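Local coordinates for lipoprotein, putative (Bacillus anthracis, PDB 4NOH), which is of unknown function but is a putative lipoprotein of an uncharacterised family, at residues I46-K49 / T50-E53. Numbering follows the deposited sequence.
Sequences IMNK and TTAE
Asn48 N-caps helix 49-57 through its side-chain carbonyl, which takes two donors from Thr51. The cap sits where strand 42-48 of the large mixed sheet runs straight into the helix. Thr51 N lies 2.8 Å from Asn48 OD1 and arrives nearly in line with the C=O bond. Thr51 OG1 also donates to Asn48 OD1, at 2.9 Å, but from above the amide plane, 37° out of it. Together the two bonds should fix the rotation of the amide. With chi1 at 67°, CG of Asn48 lies between its own N and carbonyl carbon, which turns OD1 back over the first helical turn. Next to the cap, Thr50 OG1 is hydrogen-bonded to Asp124 of helix 124-128. The main chain then takes over: Ala52 N bonds to Asn48 O, and Glu53 N to Lys49 O.

The tight side is where Ala52 faces the sheet. Its buried methyl CB lies 3.6 Å from Asn48 O and touches Val121 of strand 118-122. Selenomethionine Met47, in one of its two conformers, probably adds its SE at 3.8 Å from Ala52 CB.

The other side is looser. Lys49 is fully extended and crosses exposed Glu53 obliquely. Their opposite charges probably attract weakly, but the pair is beyond a salt bridge, NZ of Lys49 lying 4.2 Å from OE2 of Glu53. The closer approach there is through carbon, with Lys49 CE 3.3 Å from Glu53 OE2.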
loop_
_atom_site.group_PDB
_atom_site.type_symbol
_atom_site.label_atom_id
_atom_site.label_comp_id
_atom_site.label_asym_id
_atom_site.label_seq_id
_atom_site.Cartn_x
_atom_site.Cartn_y
_atom_site.Cartn_z
ATOM N N ILE A 46 -5.893 5.461 -0.320
ATOM C CA ILE A 46 -5.462 6.822 -0.662
ATOM C C ILE A 46 -4.257 7.246 0.178
ATOM O O ILE A 46 -4.268 7.151 1.410
ATOM C CB ILE A 46 -6.599 7.833 -0.413
ATOM C CG1 ILE A 46 -7.931 7.368 -1.042
ATOM C CG2 ILE A 46 -6.218 9.208 -0.965
ATOM C CD1 ILE A 46 -9.174 8.047 -0.493
HETATM N N MSE A 47 -3.217 7.718 -0.475
HETATM C CA MSE A 47 -2.103 8.227 0.282
HETATM C C MSE A 47 -1.753 9.578 -0.249
HETATM O O MSE A 47 -2.277 10.038 -1.271
HETATM C CB MSE A 47 -0.912 7.284 0.262
HETATM C CG MSE A 47 -0.268 7.091 -1.092
HETATM SE SE MSE A 47 0.776 5.402 -1.159
HETATM C CE MSE A 47 -0.538 4.226 -1.997
ATOM N N ASN A 48 -0.915 10.262 0.501
ATOM C CA ASN A 48 -0.437 11.539 0.063
ATOM C C ASN A 48 0.863 11.361 -0.727
ATOM O O ASN A 48 1.505 10.300 -0.720
ATOM C CB ASN A 48 -0.325 12.592 1.176
ATOM C CG ASN A 48 0.729 12.294 2.227
ATOM O OD1 ASN A 48 1.664 11.527 2.037
ATOM N ND2 ASN A 48 0.609 12.976 3.349
ATOM N N LYS A 49 1.251 12.437 -1.418
ATOM C CA LYS A 49 2.451 12.428 -2.262
ATOM C C LYS A 49 3.706 12.072 -1.463
ATOM O O LYS A 49 4.533 11.276 -1.902
ATOM C CB LYS A 49 2.630 13.783 -2.930
ATOM C CG LYS A 49 3.855 13.854 -3.812
ATOM C CD LYS A 49 4.042 15.225 -4.407
ATOM C CE LYS A 49 5.354 15.276 -5.161
ATOM N NZ LYS A 49 5.599 16.610 -5.739
ATOM N N THR A 50 3.848 12.655 -0.288
ATOM C CA THR A 50 5.026 12.422 0.508
ATOM C C THR A 50 5.169 10.935 0.833
ATOM O O THR A 50 6.248 10.368 0.739
ATOM C CB THR A 50 5.010 13.320 1.747
ATOM O OG1 THR A 50 5.203 14.679 1.330
ATOM C CG2 THR A 50 6.109 12.974 2.684
ATOM N N THR A 51 4.070 10.307 1.196
ATOM C CA THR A 51 4.064 8.902 1.541
ATOM C C THR A 51 4.338 8.047 0.327
ATOM O O THR A 51 5.150 7.099 0.374
ATOM C CB THR A 51 2.725 8.509 2.167
ATOM O OG1 THR A 51 2.573 9.199 3.427
ATOM C CG2 THR A 51 2.616 6.993 2.395
ATOM N N ALA A 52 3.659 8.347 -0.773
ATOM C CA ALA A 52 3.872 7.554 -1.983
ATOM C C ALA A 52 5.313 7.624 -2.492
ATOM O O ALA A 52 5.876 6.627 -2.952
ATOM C CB ALA A 52 2.848 7.912 -3.076
ATOM N N GLU A 53 5.934 8.795 -2.369
ATOM C CA GLU A 53 7.341 8.941 -2.752
ATOM C C GLU A 53 8.195 8.010 -1.902
ATOM O O GLU A 53 9.141 7.375 -2.383
ATOM C CB GLU A 53 7.812 10.377 -2.569
ATOM C CG GLU A 53 7.317 11.340 -3.635
ATOM C CD GLU A 53 7.835 12.769 -3.439
ATOM O OE1 GLU A 53 8.068 13.212 -2.276
ATOM O OE2 GLU A 53 8.012 13.472 -4.450
#